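Local coordinates for zinc finger (CCCH type) motif-containing protein (PDB 7NG2) that probably reads N6-methyladenosine in messenger RNA through its YTH domain, the part of the longer CPSF4 protein seen here without RNA, at residues A[14-19]-A[57-62]; A[118-123]-A[135-140]. All coordinates share one frame; numbering follows the deposited sequence. Where two conformers were deposited one is given.

Both contacts belong to the YTH domain and follow one another along the chain, contact 1 closing before contact 2 opens; their centres lie about 12 Å apart. Contact 1 (14-19 with 57-62) pairs two neighbouring parallel strands of the mixed sheet near the middle of the domain. Contact 2 (118-123 with 135-140) lies farther out, about 15 Å from the chain centre, where a turn meets the start of helix 137-149. Strand 134-135 connects them: V135 N probably donates to F16 O at 3.0 Å, and the F16 ring packs on P137 and G140. The sheet core thus continues directly into the edge strand and the helix that follows it.

Contact 1 of 2, residues A[14-19]-A[57-62]; sequences KRFFII and LLLFSA
The carbonyl oxygen of F17 receives two groups of the neighbouring strand: L59 N donates to F17 O at 2.8 Å, and L58 CA brings its hydrogen to the same oxygen at 3.4 Å. The same pairing of N-H and CA-H recurs at L57 O (F17 N, F16 CA), L59 O (I19 N, I18 CA) and I19 O (S61 N, F60 CA), with S61 N 2.8 Å from I19 O. R15 O accepts from L57 N in a nearly straight bond (177° at the hydrogen). L59 O is met differently from the others, since I19 N stands 36° out of its carbonyl plane. Five bonds fix the register F16-L57 to I19-F60.

Side chains alternate between the two faces. On one, F16 and L57 lie side by side, with F16 CD2 3.7 Å from L57 CB, while L59 CD1 comes to the edge of the F16 ring, 4.2 Å from F16 CD2. Helix 137-149 covers this face through L143, C144 and M147. On the other, with CG1 anti to the carbonyl carbon (chi1 -66°), I19 CG2 rests 3.7 Å from F60 CD2, and I19 CG1 reaches across to L58 CB at 3.9 Å. F60 also stacks on W102 and meets W36 edge-to-face. The guanidinium of R15 pairs with E134 in a salt bridge.

Strands 14-21 and 55-62 are the parallel neighbours in the otherwise antiparallel central sheet of the YTH fold; their link runs through helix 24-33, edge strand 35-36 and helix 40-52, whose L46 packs on F17 and L58.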
ATOM      1  N   LYS A  14       2.469 -10.743  -8.754  1.00 13.79           N
ATOM      2  CA  LYS A  14       2.355  -9.707  -7.741  1.00 14.27           C
ATOM      3  C   LYS A  14       3.002  -8.427  -8.233  1.00 13.27           C
ATOM      4  O   LYS A  14       3.994  -8.460  -8.963  1.00 14.29           O
ATOM      5  CB  LYS A  14       3.025 -10.152  -6.438  1.00 15.62           C
ATOM      6  CG  LYS A  14       2.524 -11.503  -5.937  1.00 17.57           C
ATOM      7  CD  LYS A  14       3.360 -12.049  -4.806  1.00 19.19           C
ATOM      8  CE  LYS A  14       2.918 -13.457  -4.454  1.00 20.62           C
ATOM      9  NZ  LYS A  14       3.435 -14.473  -5.383  1.00 20.68           N
ATOM     10  N   ARG A  15       2.419  -7.299  -7.829  1.00 12.95           N
ATOM     11  CA  ARG A  15       3.063  -6.001  -7.947  1.00 13.39           C
ATOM     12  C   ARG A  15       2.923  -5.297  -6.611  1.00 12.51           C
ATOM     13  O   ARG A  15       1.952  -5.509  -5.886  1.00 13.34           O
ATOM     14  CB  ARG A  15       2.475  -5.164  -9.093  1.00 12.89           C
ATOM     15  CG  ARG A  15       2.812  -5.753 -10.469  1.00 13.60           C
ATOM     16  CD  ARG A  15       2.171  -5.003 -11.617  1.00 14.86           C
ATOM     17  NE  ARG A  15       2.785  -3.697 -11.797  1.00 14.46           N
ATOM     18  CZ  ARG A  15       2.443  -2.857 -12.761  1.00 16.55           C
ATOM     19  NH1 ARG A  15       1.494  -3.200 -13.621  1.00 19.23           N
ATOM     20  NH2 ARG A  15       3.054  -1.691 -12.866  1.00 18.64           N
ATOM     21  N   PHE A  16       3.904  -4.456  -6.288  1.00 12.55           N
ATOM     22  CA  PHE A  16       4.058  -3.874  -4.956  1.00 12.98           C
ATOM     23  C   PHE A  16       4.260  -2.371  -5.080  1.00 12.49           C
ATOM     24  O   PHE A  16       5.185  -1.924  -5.773  1.00 13.96           O
ATOM     25  CB  PHE A  16       5.292  -4.462  -4.263  1.00 13.49           C
ATOM     26  CG  PHE A  16       5.279  -5.959  -4.108  1.00 13.08           C
ATOM     27  CD1 PHE A  16       5.730  -6.785  -5.128  1.00 13.96           C
ATOM     28  CD2 PHE A  16       4.844  -6.537  -2.930  1.00 13.26           C
ATOM     29  CE1 PHE A  16       5.743  -8.163  -4.969  1.00 14.25           C
ATOM     30  CE2 PHE A  16       4.855  -7.919  -2.768  1.00 14.34           C
ATOM     31  CZ  PHE A  16       5.298  -8.726  -3.802  1.00 14.49           C
ATOM     32  N   PHE A  17       3.417  -1.596  -4.410  1.00 12.59           N
ATOM     33  CA  PHE A  17       3.478  -0.140  -4.499  1.00 12.85           C
ATOM     34  C   PHE A  17       3.541   0.445  -3.099  1.00 12.17           C
ATOM     35  O   PHE A  17       2.834  -0.006  -2.200  1.00 13.30           O
ATOM     36  CB  PHE A  17       2.239   0.429  -5.205  1.00 13.32           C
ATOM     37  CG  PHE A  17       2.108  -0.022  -6.623  1.00 12.76           C
ATOM     38  CD1 PHE A  17       1.439  -1.202  -6.933  1.00 13.40           C
ATOM     39  CD2 PHE A  17       2.664   0.717  -7.656  1.00 14.43           C
ATOM     40  CE1 PHE A  17       1.315  -1.634  -8.243  1.00 14.58           C
ATOM     41  CE2 PHE A  17       2.544   0.285  -8.974  1.00 14.77           C
ATOM     42  CZ  PHE A  17       1.866  -0.896  -9.264  1.00 14.89           C
ATOM     43  N   ILE A  18       4.395   1.454  -2.918  1.00 12.59           N
ATOM     44  CA  ILE A  18       4.466   2.203  -1.664  1.00 13.12           C
ATOM     45  C   ILE A  18       3.397   3.294  -1.679  1.00 13.06           C
ATOM     46  O   ILE A  18       3.235   4.014  -2.669  1.00 14.73           O
ATOM     47  CB  ILE A  18       5.884   2.764  -1.447  1.00 15.98           C
ATOM     48  CG1 ILE A  18       6.855   1.575  -1.309  1.00 19.60           C
ATOM     49  CG2 ILE A  18       5.943   3.674  -0.211  1.00 16.54           C
ATOM     50  CD1 ILE A  18       8.315   1.904  -1.275  1.00 24.01           C
ATOM     51  N   ILE A  19       2.640   3.385  -0.591  1.00 12.90           N
ATOM     52  CA  ILE A  19       1.596   4.386  -0.410  1.00 13.17           C
ATOM     53  C   ILE A  19       2.036   5.306   0.716  1.00 13.72           C
ATOM     54  O   ILE A  19       2.386   4.836   1.801  1.00 14.51           O
ATOM     55  CB  ILE A  19       0.269   3.709  -0.035  1.00 14.76           C
ATOM     56  CG1 ILE A  19      -0.252   2.854  -1.192  1.00 16.07           C
ATOM     57  CG2 ILE A  19      -0.753   4.749   0.426  1.00 16.57           C
ATOM     58  CD1 ILE A  19      -0.667   3.666  -2.389  1.00 17.43           C
ATOM     59  N   LEU A  57      -0.209  -5.329  -4.079  1.00 12.49           N
ATOM     60  CA  LEU A  57       0.087  -5.061  -2.681  1.00 12.46           C
ATOM     61  C   LEU A  57       0.448  -3.595  -2.489  1.00 12.36           C
ATOM     62  O   LEU A  57       1.170  -3.008  -3.304  1.00 13.19           O
ATOM     63  CB  LEU A  57       1.242  -5.936  -2.187  1.00 14.15           C
ATOM     64  CG  LEU A  57       0.992  -7.441  -2.035  1.00 17.37           C
ATOM     65  CD1 LEU A  57      -0.324  -7.727  -1.322  1.00 20.61           C
ATOM     66  CD2 LEU A  57       1.061  -8.184  -3.358  1.00 18.97           C
ATOM     67  N   LEU A  58      -0.116  -3.013  -1.435  1.00 13.20           N
ATOM     68  CA  LEU A  58       0.080  -1.616  -1.074  1.00 12.60           C
ATOM     69  C   LEU A  58       0.792  -1.585   0.268  1.00 12.10           C
ATOM     70  O   LEU A  58       0.291  -2.133   1.250  1.00 13.09           O
ATOM     71  CB  LEU A  58      -1.269  -0.910  -0.980  1.00 13.27           C
ATOM     72  CG  LEU A  58      -2.144  -1.084  -2.222  1.00 16.20           C
ATOM     73  CD1 LEU A  58      -3.483  -0.456  -1.945  1.00 19.38           C
ATOM     74  CD2 LEU A  58      -1.524  -0.471  -3.470  1.00 17.12           C
ATOM     75  N   LEU A  59       1.955  -0.944   0.305  1.00 11.80           N
ATOM     76  CA  LEU A  59       2.821  -0.916   1.484  1.00 12.69           C
ATOM     77  C   LEU A  59       2.727   0.490   2.060  1.00 12.11           C
ATOM     78  O   LEU A  59       3.197   1.449   1.436  1.00 12.89           O
ATOM     79  CB  LEU A  59       4.259  -1.250   1.084  1.00 13.31           C
ATOM     80  CG  LEU A  59       4.568  -2.731   0.779  1.00 15.14           C
ATOM     81  CD1 LEU A  59       3.741  -3.336  -0.368  1.00 17.05           C
ATOM     82  CD2 LEU A  59       6.063  -2.920   0.516  1.00 17.21           C
ATOM     83  N   PHE A  60       2.104   0.613   3.229  1.00 12.03           N
ATOM     84  CA  PHE A  60       1.707   1.920   3.750  1.00 12.61           C
ATOM     85  C   PHE A  60       2.800   2.539   4.607  1.00 12.83           C
ATOM     86  O   PHE A  60       3.325   1.892   5.518  1.00 13.40           O
ATOM     87  CB  PHE A  60       0.437   1.778   4.575  1.00 13.39           C
ATOM     88  CG  PHE A  60      -0.800   1.568   3.746  1.00 14.14           C
ATOM     89  CD1 PHE A  60      -1.195   0.291   3.373  1.00 15.64           C
ATOM     90  CD2 PHE A  60      -1.568   2.649   3.331  1.00 16.60           C
ATOM     91  CE1 PHE A  60      -2.341   0.086   2.619  1.00 17.39           C
ATOM     92  CE2 PHE A  60      -2.712   2.449   2.568  1.00 17.87           C
ATOM     93  CZ  PHE A  60      -3.089   1.166   2.209  1.00 18.12           C
ATOM     94  N   SER A  61       3.107   3.805   4.334  1.00 12.94           N
ATOM     95  CA  SER A  61       4.127   4.557   5.060  1.00 13.46           C
ATOM     96  C   SER A  61       3.637   5.986   5.275  1.00 14.22           C
ATOM     97  O   SER A  61       3.614   6.792   4.340  1.00 15.19           O
ATOM     98  CB  SER A  61       5.437   4.544   4.274  1.00 14.19           C
ATOM     99  OG  SER A  61       6.379   5.409   4.884  1.00 16.42           O
ATOM    100  N   ALA A  62       3.267   6.310   6.506  1.00 15.18           N
ATOM    101  CA  ALA A  62       2.855   7.673   6.803  1.00 15.89           C
ATOM    102  C   ALA A  62       4.038   8.628   6.667  1.00 16.12           C
ATOM    103  O   ALA A  62       5.181   8.281   6.980  1.00 17.57           O
ATOM    104  CB  ALA A  62       2.295   7.745   8.222  1.00 20.32           C
TER

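Contact 2 of 2, residues A[118-123]-A[135-140]; sequences NPWNDD and VPPALG
W120 has CG anti to its carbonyl carbon (chi1 -69°), which lays the indole over P136, and the end of the N118 side chain comes up to the same proline with CG opposite the backbone nitrogen (chi1 -177°). P136 CG sits 3.5 Å from the centroid of the five-membered indole ring and only 1° off its normal, a CH-pi contact over the face. P136 CB lies 3.7 Å from W120 CE2, and the six-membered ring carries on along the chain until W120 CH2 meets P137 CD at 3.7 Å. From the turn side, P119 CG approaches P136 CG at 3.7 Å. P136 CG thus sits in the corner between the indole face and the pyrrolidine ring of P119.

The amide of N118 does two jobs. Its OD1 accepts from W120 N at 2.9 Å, closing an Asx turn; the donor stands well above the amide plane. The same oxygen lies 3.2 Å from P136 CD. On the other branch, ND2 is hydrogen-bonded to the carbonyl of E134, tying the turn to the edge strand. The backbone closes a type I beta turn with N121 N donating to N118 O. Together these bonds hold the start of 118-123 in shape, so that W120 is presented to the prolines.

P136 takes the N-cap position, its carbonyl accepting from G140 N at 2.8 Å, and P137 begins the helix. This joins an Asx and type I turn, which opens the loop between the short strands 117-118 and 124-125, to the proline-rich N-terminus of helix 137-149 in the YTH domain.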
ATOM      1  N   ASN A 118      16.093   1.247  -4.364  1.00 23.91           N
ATOM      2  CA  ASN A 118      15.090   0.740  -5.286  1.00 21.87           C
ATOM      3  C   ASN A 118      15.574   0.952  -6.712  1.00 23.82           C
ATOM      4  O   ASN A 118      15.564   2.095  -7.195  1.00 24.42           O
ATOM      5  CB  ASN A 118      13.780   1.489  -5.054  1.00 20.68           C
ATOM      6  CG  ASN A 118      12.658   0.975  -5.918  1.00 19.83           C
ATOM      7  OD1 ASN A 118      12.861   0.128  -6.791  1.00 20.54           O
ATOM      8  ND2 ASN A 118      11.459   1.493  -5.687  1.00 19.37           N
ATOM      9  N   PRO A 119      15.966  -0.105  -7.434  1.00 24.08           N
ATOM     10  CA  PRO A 119      16.447   0.078  -8.812  1.00 25.05           C
ATOM     11  C   PRO A 119      15.381   0.567  -9.764  1.00 24.79           C
ATOM     12  O   PRO A 119      15.720   1.024 -10.863  1.00 28.30           O
ATOM     13  CB  PRO A 119      16.939  -1.322  -9.204  1.00 25.22           C
ATOM     14  CG  PRO A 119      16.125  -2.242  -8.366  1.00 26.51           C
ATOM     15  CD  PRO A 119      15.926  -1.526  -7.047  1.00 25.25           C
ATOM     16  N   TRP A 120      14.111   0.483  -9.383  1.00 21.31           N
ATOM     17  CA  TRP A 120      13.022   1.010 -10.187  1.00 22.53           C
ATOM     18  C   TRP A 120      12.728   2.467  -9.871  1.00 24.48           C
ATOM     19  O   TRP A 120      11.879   3.073 -10.531  1.00 27.66           O
ATOM     20  CB  TRP A 120      11.766   0.159  -9.986  1.00 20.04           C
ATOM     21  CG  TRP A 120      11.867  -1.222 -10.561  1.00 18.51           C
ATOM     22  CD1 TRP A 120      12.984  -1.840 -11.051  1.00 19.21           C
ATOM     23  CD2 TRP A 120      10.796  -2.157 -10.708  1.00 17.09           C
ATOM     24  NE1 TRP A 120      12.669  -3.105 -11.493  1.00 18.87           N
ATOM     25  CE2 TRP A 120      11.331  -3.321 -11.295  1.00 17.85           C
ATOM     26  CE3 TRP A 120       9.434  -2.121 -10.402  1.00 17.60           C
ATOM     27  CZ2 TRP A 120      10.545  -4.438 -11.586  1.00 19.41           C
ATOM     28  CZ3 TRP A 120       8.656  -3.231 -10.683  1.00 17.65           C
ATOM     29  CH2 TRP A 120       9.214  -4.375 -11.266  1.00 17.95           C
ATOM     30  N   ASN A 121      13.415   3.036  -8.883  1.00 25.17           N
ATOM     31  CA  ASN A 121      13.286   4.436  -8.493  1.00 26.78           C
ATOM     32  C   ASN A 121      14.661   5.087  -8.422  1.00 29.59           C
ATOM     33  O   ASN A 121      15.045   5.692  -7.418  1.00 30.78           O
ATOM     34  CB  ASN A 121      12.539   4.566  -7.169  1.00 25.62           C
ATOM     35  CG  ASN A 121      12.184   5.998  -6.840  1.00 28.63           C
ATOM     36  OD1 ASN A 121      11.879   6.793  -7.728  1.00 34.89           O
ATOM     37  ND2 ASN A 121      12.236   6.340  -5.560  1.00 29.86           N
ATOM     38  N   ASP A 122      15.434   4.939  -9.501  1.00 32.66           N
ATOM     39  CA  ASP A 122      16.735   5.594  -9.657  1.00 37.35           C
ATOM     40  C   ASP A 122      17.744   5.179  -8.589  1.00 33.27           C
ATOM     41  O   ASP A 122      18.637   5.955  -8.240  1.00 39.30           O
ATOM     42  CB  ASP A 122      16.615   7.119  -9.728  1.00 41.54           C
ATOM     43  CG  ASP A 122      15.936   7.588 -10.993  1.00 48.05           C
ATOM     44  OD1 ASP A 122      16.272   7.062 -12.074  1.00 55.00           O
ATOM     45  OD2 ASP A 122      15.072   8.485 -10.907  1.00 57.76           O
ATOM     46  N   ASP A 123      17.622   3.956  -8.072  1.00 33.94           N
ATOM     47  CA  ASP A 123      18.511   3.455  -7.022  1.00 34.12           C
ATOM     48  C   ASP A 123      18.466   4.328  -5.771  1.00 38.50           C
ATOM     49  O   ASP A 123      19.447   4.426  -5.033  1.00 39.59           O
ATOM     50  CB  ASP A 123      19.949   3.274  -7.522  1.00 36.87           C
ATOM     51  CG  ASP A 123      20.023   2.404  -8.750  1.00 39.54           C
ATOM     52  OD1 ASP A 123      19.572   1.242  -8.673  1.00 39.97           O
ATOM     53  OD2 ASP A 123      20.526   2.880  -9.791  1.00 48.72           O
ATOM     54  N   VAL A 135       7.983  -1.009  -6.283  0.66 14.23           N
ATOM     55  CA  VAL A 135       9.233  -1.710  -5.986  0.66 15.92           C
ATOM     56  C   VAL A 135       9.283  -3.032  -6.740  0.66 15.17           C
ATOM     57  O   VAL A 135       8.243  -3.636  -7.026  0.66 14.70           O
ATOM     58  CB  VAL A 135       9.478  -1.915  -4.478  0.66 15.80           C
ATOM     59  CG1 VAL A 135       9.616  -0.585  -3.756  0.66 16.92           C
ATOM     60  CG2 VAL A 135       8.400  -2.786  -3.869  0.66 15.54           C
ATOM     61  N   PRO A 136      10.473  -3.512  -7.076  1.00 15.24           N
ATOM     62  CA  PRO A 136      10.599  -4.794  -7.792  1.00 15.58           C
ATOM     63  C   PRO A 136      10.073  -5.937  -6.948  1.00 16.65           C
ATOM     64  O   PRO A 136      10.032  -5.850  -5.709  1.00 16.65           O
ATOM     65  CB  PRO A 136      12.116  -4.934  -8.007  1.00 17.52           C
ATOM     66  CG  PRO A 136      12.677  -3.567  -7.812  1.00 20.04           C
ATOM     67  CD  PRO A 136      11.777  -2.864  -6.849  1.00 17.59           C
ATOM     68  N   PRO A 137       9.657  -7.036  -7.580  1.00 16.32           N
ATOM     69  CA  PRO A 137       9.004  -8.107  -6.818  1.00 17.45           C
ATOM     70  C   PRO A 137       9.898  -8.778  -5.786  1.00 17.69           C
ATOM     71  O   PRO A 137       9.395  -9.153  -4.720  1.00 19.60           O
ATOM     72  CB  PRO A 137       8.544  -9.086  -7.908  1.00 18.17           C
ATOM     73  CG  PRO A 137       9.460  -8.821  -9.067  1.00 19.71           C
ATOM     74  CD  PRO A 137       9.716  -7.337  -9.023  1.00 18.85           C
ATOM     75  N   ALA A 138      11.204  -8.941  -6.045  1.00 19.52           N
ATOM     76  CA  ALA A 138      12.046  -9.569  -5.030  1.00 21.34           C
ATOM     77  C   ALA A 138      12.094  -8.725  -3.761  1.00 19.48           C
ATOM     78  O   ALA A 138      11.937  -9.248  -2.651  1.00 20.13           O
ATOM     79  CB  ALA A 138      13.452  -9.853  -5.565  1.00 24.30           C
ATOM     80  N   LEU A 139      12.290  -7.412  -3.907  1.00 18.99           N
ATOM     81  CA  LEU A 139      12.290  -6.530  -2.746  1.00 17.92           C
ATOM     82  C   LEU A 139      10.901  -6.427  -2.128  1.00 15.72           C
ATOM     83  O   LEU A 139      10.753  -6.518  -0.905  1.00 15.07           O
ATOM     84  CB  LEU A 139      12.813  -5.151  -3.141  1.00 20.12           C
ATOM     85  CG  LEU A 139      12.763  -4.048  -2.083  1.00 19.50           C
ATOM     86  CD1 LEU A 139      13.515  -4.431  -0.811  1.00 20.01           C
ATOM     87  CD2 LEU A 139      13.295  -2.747  -2.675  1.00 22.39           C
ATOM     88  N   GLY A 140       9.868  -6.258  -2.956  1.00 15.57           N
ATOM     89  CA  GLY A 140       8.517  -6.152  -2.423  1.00 15.27           C
ATOM     90  C   GLY A 140       8.122  -7.373  -1.627  1.00 14.15           C
ATOM     91  O   GLY A 140       7.558  -7.267  -0.533  1.00 14.37           O
TER